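Local coordinates for genome polyprotein (PDB 6KU8) that probably cleaves the viral polyprotein as its 3C cysteine protease (picornain 3C), captured here with the inhibitor rupintrivir, at residues A[11-16]-A[151-156]; A[36-41]-A[84-89]; A[137-142]-A[159-164]. All coordinates share one frame; numbering follows the deposited sequence.

Interaction 1: residues A[11-16]-A[151-156]; sequences RALIKR and GGVIAN
Ile-14 and Val-153 mark the closest pass of the two backbones, their CA atoms 8.2 Å apart, so helix 11-16 and strand 153-156 meet through side chains alone. Val-153 points its CB at the helix; chi1 of -173° puts CG1 anti to the backbone N and CG2 beside it, and the two methyls meet different helix residues. CG1 meets Leu-13, whose CG is likewise anti to its own backbone N (chi1 179°); the side chain reaches from the helix toward the strand, and its CD2 stops 3.9 Å from Val-153 CG1. The other branch, Val-153 CG2, lies 3.9 Å from CD1 of Ile-14. Although the CB of Ile-14 is not aimed at the strand, its ethyl arm curls in, and the two side chains run past each other in opposite senses. The contact is thus a small, wholly apolar and buried one, about 116 Å² in all. Ile-160 of strand 159-167 touches both Leu-13 and Val-153, Ala-106 of strand 100-107 lies against Ile-14, and Asn-29 and Leu-31 of strand 26-34 reach Val-153 from the other sheet, so the N-terminal helix 8-17 packs where both beta domains come close.

Interaction 2: residues A[36-41]-A[84-89]; sequences NCAVVP and EKFRDI
Phe-86 brings the loop segment 84-89 against the start of strand 37-41, and its side chain makes nearly the whole contact. The backbones come nearest just before it, where the CA atoms of Asn-36 and Lys-85 are 5.6 Å apart. From the loop, the CB of Phe-86 points toward the strand. CG is anti to the carbonyl carbon, beside the backbone N (chi1 -62°), and this turn sets the CD2-CE2 side of the ring against the first residues of the strand. On that side CD2 comes first: Phe-86 CD2 sits 3.4 Å from Cys-37 O, which approaches the ring obliquely. Phe-86 CD2 is also 3.8 Å from Cys-37 N, which lies at the rim in the ring plane. Next along the ring, Phe-86 CE2 is 3.6 Å from Cys-37 O and 3.8 Å from Asn-36 C, so it touches two successive peptides, Asn-36 to Cys-37 through the carbonyl carbon and Cys-37 to Ala-38 through the oxygen. The apolar part of the contact also begins here, with Phe-86 CE2 4.0 Å from Ala-38 CB. At the tip, Phe-86 CZ stays beside the same methyl, 4.2 Å from Ala-38 CB. The side chains of Asn-36 and Cys-37 point away from the loop and pack on Trp-79, while Asn-36 ND2 is hydrogen-bonded to Leu-80 O. Phe-86 therefore grips backbone and one small methyl. Around it, Met-30 of strand 26-34 touches both Phe-86 and Ala-38, and Asn-17 of helix 8-17 touches the ring. A backbone hydrogen bond between Phe-86 and Asp-35 fixes the loop close to the 26-34/37-41 turn, while strand 75-80 pairs with strand 37-41 in the N-terminal six-stranded barrel.

Interaction 3: residues A[137-142]-A[159-164]; sequences RLLKYN and NIVAIH. With AG7 (4-{2-(4-fluoro-benzyl)-6-methyl-5-[(5-methyl-isoxazole-3-carbonyl)-amino]-4-oxo-heptanoylamino}-5-(2-oxo-pyrrolidin-3-yl)-pentanoic acid ethyl ester), chain B.
Tyr-141 and His-164 supply the polar half of this contact, and Leu-139, Val-161 and Ala-162 the apolar half, between strands 138-141 and 159-164 that run almost at right angles with axes 8.3 Å apart. The polar link is a short hydrogen bond, 2.7 Å between Tyr-141 OH and His-164 ND1, in which either group could be the donor. Each ring offers its edge: ND1 lies in the plane of the tyrosine ring, and the two planes are inclined at 51°, rim to rim and without stacking. With CG anti to the backbone N (chi1 -176°), the imidazole extends so that its other nitrogen faces the inhibitor. His-164 NE2 donates to AG7 O18 at 2.9 Å in a nearly straight bond (N-H...O angle 165°), and O18 is the carbonyl oxygen of the inhibitor's lactam ring. Apolar contacts gather on one methyl. Leu-139 CD1 meets Val-161 CG1 at 3.6 Å, the two side chains crossing about perpendicularly, and lies 4.1 Å from Ala-162 CB. Val-161 and Ala-162 form a classic beta bulge opposite Ile-154, which is consistent with two consecutive residues both meeting the one methyl. The tyrosine acts as a second-shell residue: bonded at both nitrogens, the imidazole is restrained in its rotation. Thr-145 OG1 also binds the inhibitor. Since 3C proteases cleave after glutamine, which the lactam of rupintrivir mimics, His-164 is probably a P1-glutamine recognition residue, presenting NE2-H to the substrate amide oxygen in the S1 pocket.

In the fold
Two beta domains of the chymotrypsin-like (PA clan) fold are joined here. Interaction 2 lies on the N-terminal six-stranded barrel, interaction 3 in the C-terminal sheet, and interaction 1 brings the N-terminal helix 8-17 onto that second sheet. Their centres are about 12 Å (interactions 1 and 2), about 13 Å (interactions 1 and 3) and about 18 Å (interactions 2 and 3) apart. Along the chain, interaction 2 falls between the two segments of interaction 1, whereas 1 and 3 interleave. Strands 153-156 and 159-167 pair, with backbone hydrogen bonds between His-164 and both Gly-151 and Gly-152. Ile-163 packs on Val-39 across the domains, between which such proteases hold their active site, so these contacts probably join parts framing it.

Interaction 1: residues A[11-16]-A[151-156]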
loop_
_atom_site.group_PDB
_atom_site.type_symbol
_atom_site.label_atom_id
_atom_site.label_comp_id
_atom_site.label_asym_id
_atom_site.label_seq_id
_atom_site.Cartn_x
_atom_site.Cartn_y
_atom_site.Cartn_z
ATOM N N ARG A 11 1.062 -4.300 -13.972
ATOM C CA ARG A 11 0.841 -3.050 -14.693
ATOM C C ARG A 11 -0.647 -2.731 -14.807
ATOM O O ARG A 11 -1.061 -1.580 -14.615
ATOM C CB ARG A 11 1.480 -3.107 -16.084
ATOM C CG ARG A 11 1.006 -1.995 -16.999
ATOM C CD ARG A 11 1.973 -1.715 -18.140
ATOM N NE ARG A 11 3.026 -0.773 -17.751
ATOM C CZ ARG A 11 3.967 -0.318 -18.577
ATOM N NH1 ARG A 11 3.989 -0.718 -19.843
ATOM N NH2 ARG A 11 4.887 0.538 -18.141
ATOM N N ALA A 12 -1.466 -3.730 -15.142
ATOM C CA ALA A 12 -2.903 -3.480 -15.240
ATOM C C ALA A 12 -3.476 -3.047 -13.895
ATOM O O ALA A 12 -4.374 -2.195 -13.835
ATOM C CB ALA A 12 -3.618 -4.720 -15.765
ATOM N N LEU A 13 -2.964 -3.619 -12.804
ATOM C CA LEU A 13 -3.394 -3.207 -11.467
ATOM C C LEU A 13 -3.109 -1.728 -11.230
ATOM O O LEU A 13 -3.994 -0.966 -10.814
ATOM C CB LEU A 13 -2.690 -4.065 -10.404
ATOM C CG LEU A 13 -3.046 -3.714 -8.947
ATOM C CD1 LEU A 13 -4.523 -3.878 -8.711
ATOM C CD2 LEU A 13 -2.240 -4.565 -7.957
ATOM N N ILE A 14 -1.873 -1.300 -11.490
ATOM C CA ILE A 14 -1.527 0.111 -11.315
ATOM C C ILE A 14 -2.448 0.996 -12.156
ATOM O O ILE A 14 -3.014 1.979 -11.662
ATOM C CB ILE A 14 -0.044 0.350 -11.664
ATOM C CG1 ILE A 14 0.879 -0.525 -10.804
ATOM C CG2 ILE A 14 0.323 1.831 -11.505
ATOM C CD1 ILE A 14 0.802 -0.249 -9.299
ATOM N N LYS A 15 -2.592 0.672 -13.447
ATOM C CA LYS A 15 -3.391 1.511 -14.343
ATOM C C LYS A 15 -4.852 1.580 -13.913
ATOM O O LYS A 15 -5.496 2.633 -14.035
ATOM C CB LYS A 15 -3.303 0.986 -15.777
ATOM C CG LYS A 15 -1.935 1.196 -16.427
ATOM C CD LYS A 15 -2.055 1.928 -17.770
ATOM C CE LYS A 15 -2.953 1.172 -18.752
ATOM N NZ LYS A 15 -2.857 1.697 -20.159
ATOM N N ARG A 16 -5.405 0.466 -13.434
ATOM C CA ARG A 16 -6.845 0.402 -13.194
ATOM C C ARG A 16 -7.214 0.925 -11.808
ATOM O O ARG A 16 -8.245 1.588 -11.651
ATOM C CB ARG A 16 -7.344 -1.034 -13.369
ATOM C CG ARG A 16 -8.826 -1.267 -12.974
ATOM C CD ARG A 16 -9.799 -0.415 -13.828
ATOM N NE ARG A 16 -11.224 -0.634 -13.536
ATOM C CZ ARG A 16 -11.882 -0.079 -12.514
ATOM N NH1 ARG A 16 -11.248 0.716 -11.654
ATOM N NH2 ARG A 16 -13.176 -0.327 -12.334
ATOM N N GLY A 151 3.430 3.399 -0.445
ATOM C CA GLY A 151 2.188 3.060 -1.081
ATOM C C GLY A 151 2.341 2.137 -2.260
ATOM O O GLY A 151 1.365 1.488 -2.648
ATOM N N GLY A 152 3.540 2.032 -2.829
ATOM C CA GLY A 152 3.760 1.116 -3.928
ATOM C C GLY A 152 3.188 -0.247 -3.599
ATOM O O GLY A 152 3.237 -0.674 -2.445
ATOM N N VAL A 153 2.680 -0.930 -4.580
ATOM C CA VAL A 153 2.120 -2.236 -4.408
ATOM C C VAL A 153 3.191 -3.338 -4.466
ATOM O O VAL A 153 4.031 -3.298 -5.291
ATOM C CB VAL A 153 1.054 -2.538 -5.474
ATOM C CG1 VAL A 153 0.378 -3.835 -5.172
ATOM C CG2 VAL A 153 0.029 -1.433 -5.616
ATOM N N ILE A 154 3.147 -4.280 -3.544
ATOM C CA ILE A 154 4.025 -5.430 -3.567
ATOM C C ILE A 154 3.150 -6.575 -4.080
ATOM O O ILE A 154 2.261 -6.995 -3.399
ATOM C CB ILE A 154 4.613 -5.770 -2.201
ATOM C CG1 ILE A 154 5.383 -4.598 -1.599
ATOM C CG2 ILE A 154 5.434 -7.039 -2.285
ATOM C CD1 ILE A 154 6.504 -4.061 -2.391
ATOM N N ALA A 155 3.455 -7.042 -5.279
ATOM C CA ALA A 155 2.668 -8.055 -5.950
ATOM C C ALA A 155 3.293 -8.749 -7.137
ATOM O O ALA A 155 4.334 -8.359 -7.589
ATOM C CB ALA A 155 1.399 -7.419 -6.457
ATOM N N ASN A 156 2.640 -9.822 -7.564
ATOM C CA ASN A 156 2.959 -10.470 -8.835
ATOM C C ASN A 156 1.653 -11.060 -9.356
ATOM O O ASN A 156 0.589 -10.806 -8.793
ATOM C CB ASN A 156 4.096 -11.492 -8.668
ATOM C CG ASN A 156 3.734 -12.646 -7.734
ATOM O OD1 ASN A 156 2.562 -12.906 -7.471
ATOM N ND2 ASN A 156 4.750 -13.337 -7.228
#

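Interaction 2: residues A[36-41]-A[84-89]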
loop_
_atom_site.group_PDB
_atom_site.type_symbol
_atom_site.label_atom_id
_atom_site.label_comp_id
_atom_site.label_asym_id
_atom_site.label_seq_id
_atom_site.Cartn_x
_atom_site.Cartn_y
_atom_site.Cartn_z
ATOM N N ASN A 36 -15.661 2.121 -3.168
ATOM C CA ASN A 36 -14.998 3.406 -2.988
ATOM C C ASN A 36 -13.924 3.344 -1.909
ATOM O O ASN A 36 -13.590 4.372 -1.319
ATOM C CB ASN A 36 -16.034 4.480 -2.653
ATOM C CG ASN A 36 -16.796 4.169 -1.377
ATOM O OD1 ASN A 36 -17.037 3.007 -1.050
ATOM N ND2 ASN A 36 -17.151 5.211 -0.627
ATOM N N CYS A 37 -13.390 2.155 -1.627
ATOM C CA CYS A 37 -12.454 1.955 -0.524
ATOM C C CYS A 37 -11.040 1.772 -1.064
ATOM O O CYS A 37 -10.791 0.858 -1.859
ATOM C CB CYS A 37 -12.852 0.745 0.319
ATOM S SG CYS A 37 -11.701 0.412 1.679
ATOM N N ALA A 38 -10.120 2.624 -0.614
ATOM C CA ALA A 38 -8.718 2.570 -1.005
ATOM C C ALA A 38 -7.834 2.420 0.224
ATOM O O ALA A 38 -8.251 2.631 1.364
ATOM C CB ALA A 38 -8.282 3.817 -1.791
ATOM N N VAL A 39 -6.584 2.071 -0.031
ATOM C CA VAL A 39 -5.580 1.921 1.005
ATOM C C VAL A 39 -4.478 2.946 0.761
ATOM O O VAL A 39 -4.116 3.232 -0.386
ATOM C CB VAL A 39 -5.069 0.466 1.005
ATOM C CG1 VAL A 39 -3.599 0.352 0.704
ATOM C CG2 VAL A 39 -5.488 -0.246 2.265
ATOM N N VAL A 40 -4.017 3.566 1.844
ATOM C CA VAL A 40 -2.871 4.475 1.819
ATOM C C VAL A 40 -2.030 4.229 3.051
ATOM O O VAL A 40 -2.524 3.749 4.086
ATOM C CB VAL A 40 -3.310 5.948 1.795
ATOM C CG1 VAL A 40 -4.098 6.267 0.531
ATOM C CG2 VAL A 40 -4.169 6.260 3.029
ATOM N N PRO A 41 -0.755 4.575 2.998
ATOM C CA PRO A 41 0.063 4.442 4.203
ATOM C C PRO A 41 -0.422 5.404 5.283
ATOM O O PRO A 41 -0.760 6.559 5.010
ATOM C CB PRO A 41 1.479 4.773 3.711
ATOM C CG PRO A 41 1.405 4.519 2.178
ATOM C CD PRO A 41 0.043 5.018 1.836
ATOM N N GLU A 84 -16.923 6.565 -8.999
ATOM C CA GLU A 84 -16.199 5.418 -9.522
ATOM C C GLU A 84 -16.132 4.290 -8.501
ATOM O O GLU A 84 -16.013 4.520 -7.294
ATOM C CB GLU A 84 -14.781 5.816 -9.936
ATOM C CG GLU A 84 -13.965 4.607 -10.376
ATOM C CD GLU A 84 -12.499 4.911 -10.558
ATOM O OE1 GLU A 84 -11.748 3.965 -10.902
ATOM O OE2 GLU A 84 -12.098 6.084 -10.349
ATOM N N LYS A 85 -16.195 3.064 -9.006
ATOM C CA LYS A 85 -15.969 1.855 -8.231
ATOM C C LYS A 85 -14.642 1.238 -8.646
ATOM O O LYS A 85 -14.410 0.974 -9.832
ATOM C CB LYS A 85 -17.092 0.837 -8.443
ATOM C CG LYS A 85 -18.496 1.385 -8.226
ATOM C CD LYS A 85 -18.966 1.176 -6.790
ATOM C CE LYS A 85 -20.428 1.568 -6.616
ATOM N NZ LYS A 85 -20.647 3.020 -6.915
ATOM N N PHE A 86 -13.779 1.002 -7.671
ATOM C CA PHE A 86 -12.552 0.283 -7.954
ATOM C C PHE A 86 -12.880 -1.129 -8.431
ATOM O O PHE A 86 -13.871 -1.736 -8.009
ATOM C CB PHE A 86 -11.666 0.250 -6.703
ATOM C CG PHE A 86 -11.233 1.628 -6.227
ATOM C CD1 PHE A 86 -10.527 2.480 -7.068
ATOM C CD2 PHE A 86 -11.538 2.062 -4.947
ATOM C CE1 PHE A 86 -10.130 3.751 -6.642
ATOM C CE2 PHE A 86 -11.152 3.325 -4.508
ATOM C CZ PHE A 86 -10.445 4.175 -5.355
ATOM N N ARG A 87 -12.064 -1.637 -9.342
ATOM C CA ARG A 87 -12.067 -3.064 -9.624
ATOM C C ARG A 87 -11.805 -3.833 -8.336
ATOM O O ARG A 87 -10.833 -3.564 -7.625
ATOM C CB ARG A 87 -11.005 -3.377 -10.669
ATOM C CG ARG A 87 -10.828 -4.842 -10.992
ATOM C CD ARG A 87 -9.732 -4.966 -12.025
ATOM N NE ARG A 87 -8.954 -6.197 -11.887
ATOM C CZ ARG A 87 -7.644 -6.279 -12.113
ATOM N NH1 ARG A 87 -7.027 -7.444 -11.978
ATOM N NH2 ARG A 87 -6.946 -5.192 -12.460
ATOM N N ASP A 88 -12.695 -4.769 -8.020
ATOM C CA ASP A 88 -12.592 -5.503 -6.764
ATOM C C ASP A 88 -11.434 -6.487 -6.847
ATOM O O ASP A 88 -11.550 -7.530 -7.486
ATOM C CB ASP A 88 -13.896 -6.236 -6.462
ATOM C CG ASP A 88 -13.871 -6.918 -5.112
ATOM O OD1 ASP A 88 -12.823 -6.876 -4.426
ATOM O OD2 ASP A 88 -14.900 -7.512 -4.734
ATOM N N ILE A 89 -10.325 -6.189 -6.171
ATOM C CA ILE A 89 -9.145 -7.051 -6.238
ATOM C C ILE A 89 -9.001 -7.928 -4.996
ATOM O O ILE A 89 -7.961 -8.571 -4.810
ATOM C CB ILE A 89 -7.886 -6.208 -6.477
ATOM C CG1 ILE A 89 -7.790 -5.138 -5.376
ATOM C CG2 ILE A 89 -7.968 -5.582 -7.855
ATOM C CD1 ILE A 89 -6.391 -4.616 -5.078
#

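Interaction 3: residues A[137-142]-A[159-164]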
loop_
_atom_site.group_PDB
_atom_site.type_symbol
_atom_site.label_atom_id
_atom_site.label_comp_id
_atom_site.label_asym_id
_atom_site.label_seq_id
_atom_site.Cartn_x
_atom_site.Cartn_y
_atom_site.Cartn_z
ATOM N N ARG A 137 2.963 -6.650 11.669
ATOM C CA ARG A 137 2.529 -7.384 10.478
ATOM C C ARG A 137 3.262 -6.933 9.216
ATOM O O ARG A 137 2.677 -6.863 8.132
ATOM C CB ARG A 137 1.020 -7.263 10.287
ATOM C CG ARG A 137 0.202 -7.791 11.485
ATOM C CD ARG A 137 -1.294 -7.654 11.251
ATOM N NE ARG A 137 -2.062 -8.252 12.338
ATOM C CZ ARG A 137 -3.355 -8.041 12.562
ATOM N NH1 ARG A 137 -4.055 -7.248 11.761
ATOM N NH2 ARG A 137 -3.945 -8.619 13.606
ATOM N N LEU A 138 4.552 -6.638 9.348
ATOM C CA LEU A 138 5.360 -6.234 8.203
ATOM C C LEU A 138 5.902 -7.451 7.467
ATOM O O LEU A 138 6.232 -8.467 8.085
ATOM C CB LEU A 138 6.524 -5.353 8.650
ATOM C CG LEU A 138 6.109 -3.949 9.082
ATOM C CD1 LEU A 138 7.320 -3.254 9.687
ATOM C CD2 LEU A 138 5.551 -3.182 7.881
ATOM N N LEU A 139 5.978 -7.337 6.139
ATOM C CA LEU A 139 6.719 -8.255 5.285
ATOM C C LEU A 139 8.005 -7.545 4.851
ATOM O O LEU A 139 7.988 -6.337 4.600
ATOM C CB LEU A 139 5.883 -8.667 4.064
ATOM C CG LEU A 139 4.436 -9.118 4.312
ATOM C CD1 LEU A 139 3.700 -9.445 3.002
ATOM C CD2 LEU A 139 4.427 -10.294 5.273
ATOM N N LYS A 140 9.126 -8.274 4.804
ATOM C CA LYS A 140 10.413 -7.657 4.494
ATOM C C LYS A 140 10.972 -8.210 3.189
ATOM O O LYS A 140 10.804 -9.394 2.878
ATOM C CB LYS A 140 11.432 -7.870 5.625
ATOM C CG LYS A 140 12.734 -7.048 5.450
ATOM C CD LYS A 140 13.996 -7.890 5.354
ATOM C CE LYS A 140 13.753 -9.274 4.824
ATOM N NZ LYS A 140 14.932 -10.173 5.026
ATOM N N TYR A 141 11.628 -7.335 2.413
ATOM C CA TYR A 141 12.273 -7.757 1.178
ATOM C C TYR A 141 13.670 -7.151 1.113
ATOM O O TYR A 141 13.883 -6.005 1.526
ATOM C CB TYR A 141 11.441 -7.377 -0.082
ATOM C CG TYR A 141 10.448 -6.245 0.148
ATOM C CD1 TYR A 141 10.697 -4.959 -0.312
ATOM C CD2 TYR A 141 9.265 -6.472 0.834
ATOM C CE1 TYR A 141 9.785 -3.923 -0.082
ATOM C CE2 TYR A 141 8.363 -5.454 1.076
ATOM C CZ TYR A 141 8.626 -4.185 0.617
ATOM O OH TYR A 141 7.718 -3.181 0.850
ATOM N N ASN A 142 14.624 -7.940 0.613
ATOM C CA ASN A 142 16.018 -7.502 0.486
ATOM C C ASN A 142 16.174 -6.708 -0.809
ATOM O O ASN A 142 16.711 -7.181 -1.809
ATOM C CB ASN A 142 16.966 -8.697 0.524
ATOM C CG ASN A 142 16.880 -9.468 1.837
ATOM O OD1 ASN A 142 16.780 -8.874 2.913
ATOM N ND2 ASN A 142 16.911 -10.792 1.755
ATOM N N ASN A 159 -1.332 -12.178 -7.017
ATOM C CA ASN A 159 -1.065 -12.084 -5.581
ATOM C C ASN A 159 -0.761 -10.634 -5.221
ATOM O O ASN A 159 0.264 -10.091 -5.646
ATOM C CB ASN A 159 0.100 -12.988 -5.182
ATOM C CG ASN A 159 -0.105 -14.435 -5.585
ATOM O OD1 ASN A 159 -1.094 -15.041 -5.220
ATOM N ND2 ASN A 159 0.858 -15.001 -6.309
ATOM N N ILE A 160 -1.634 -10.004 -4.447
ATOM C CA ILE A 160 -1.474 -8.595 -4.070
ATOM C C ILE A 160 -1.276 -8.576 -2.560
ATOM O O ILE A 160 -2.229 -8.768 -1.796
ATOM C CB ILE A 160 -2.670 -7.731 -4.503
ATOM C CG1 ILE A 160 -2.929 -7.868 -6.015
ATOM C CG2 ILE A 160 -2.418 -6.252 -4.131
ATOM C CD1 ILE A 160 -4.244 -7.256 -6.462
ATOM N N VAL A 161 -0.043 -8.342 -2.131
ATOM C CA VAL A 161 0.424 -8.886 -0.871
ATOM C C VAL A 161 0.810 -7.822 0.152
ATOM O O VAL A 161 0.773 -8.109 1.362
ATOM C CB VAL A 161 1.593 -9.848 -1.174
ATOM C CG1 VAL A 161 2.902 -9.455 -0.525
ATOM C CG2 VAL A 161 1.183 -11.302 -0.964
ATOM N N ALA A 162 1.127 -6.598 -0.263
ATOM C CA ALA A 162 1.488 -5.550 0.690
ATOM C C ALA A 162 1.501 -4.208 -0.028
ATOM O O ALA A 162 1.480 -4.150 -1.257
ATOM C CB ALA A 162 2.859 -5.812 1.340
ATOM N N ILE A 163 1.499 -3.127 0.757
ATOM C CA ILE A 163 1.890 -1.810 0.269
ATOM C C ILE A 163 3.193 -1.420 0.958
ATOM O O ILE A 163 3.400 -1.709 2.145
ATOM C CB ILE A 163 0.792 -0.745 0.484
ATOM C CG1 ILE A 163 0.540 -0.534 1.987
ATOM C CG2 ILE A 163 -0.475 -1.132 -0.331
ATOM C CD1 ILE A 163 -0.352 0.670 2.306
ATOM N N HIS A 164 4.074 -0.786 0.201
ATOM C CA HIS A 164 5.382 -0.422 0.716
ATOM C C HIS A 164 5.255 0.706 1.730
ATOM O O HIS A 164 4.590 1.712 1.459
ATOM C CB HIS A 164 6.297 0.020 -0.424
ATOM C CG HIS A 164 7.678 0.308 0.041
ATOM N ND1 HIS A 164 8.532 -0.689 0.456
ATOM C CD2 HIS A 164 8.325 1.477 0.258
ATOM C CE1 HIS A 164 9.668 -0.150 0.860
ATOM N NE2 HIS A 164 9.563 1.163 0.761
HETATM C C01 AG7 B . 11.063 5.234 7.262
HETATM C C02 AG7 B . 9.951 6.263 7.380
HETATM O O03 AG7 B . 11.216 4.473 6.350
HETATM C C04 AG7 B . 8.749 6.016 6.478
HETATM C C05 AG7 B . 7.669 6.894 7.086
HETATM C C06 AG7 B . 7.039 6.214 8.311
HETATM C C07 AG7 B . 6.579 4.909 8.219
HETATM C C08 AG7 B . 6.012 4.291 9.321
HETATM C C09 AG7 B . 5.904 4.970 10.530
HETATM C C10 AG7 B . 6.364 6.275 10.628
HETATM C C11 AG7 B . 6.932 6.897 9.523
HETATM N N12 AG7 B . 8.849 5.688 3.879
HETATM C C13 AG7 B . 9.412 6.175 2.606
HETATM C C14 AG7 B . 10.107 4.957 2.021
HETATM C C15 AG7 B . 11.438 4.663 2.812
HETATM C C16 AG7 B . 12.322 3.627 1.947
HETATM N N17 AG7 B . 13.593 3.984 2.040
HETATM O O18 AG7 B . 11.893 2.702 1.344
HETATM C C19 AG7 B . 8.499 6.850 1.575
HETATM C C20 AG7 B . 7.353 7.606 2.265
HETATM C C21 AG7 B . 7.930 9.003 2.234
HETATM O O22 AG7 B . 7.751 9.880 3.299
HETATM O O23 AG7 B . 8.573 9.303 1.288
HETATM C C47 AG7 B . 9.199 6.430 5.078
HETATM O O48 AG7 B . 9.885 7.387 4.958
HETATM C C50 AG7 B . 8.412 11.090 3.082
HETATM C C53 AG7 B . 7.884 12.112 4.087
HETATM C C57 AG7 B . 11.970 5.306 8.476
HETATM N N58 AG7 B . 12.867 4.216 8.460
HETATM C C59 AG7 B . 13.250 3.651 9.707
HETATM O O60 AG7 B . 12.882 3.989 10.788
HETATM C C78 AG7 B . 12.822 6.577 8.442
HETATM C C81 AG7 B . 13.606 6.810 9.740
HETATM F F1 AG7 B . 5.346 4.348 11.615
HETATM C C82 AG7 B . 13.779 6.509 7.247
HETATM C C83 AG7 B . 13.708 5.228 2.905
HETATM C C84 AG7 B . 12.201 5.757 2.973
HETATM C C1 AG7 B . 14.225 2.565 9.448
#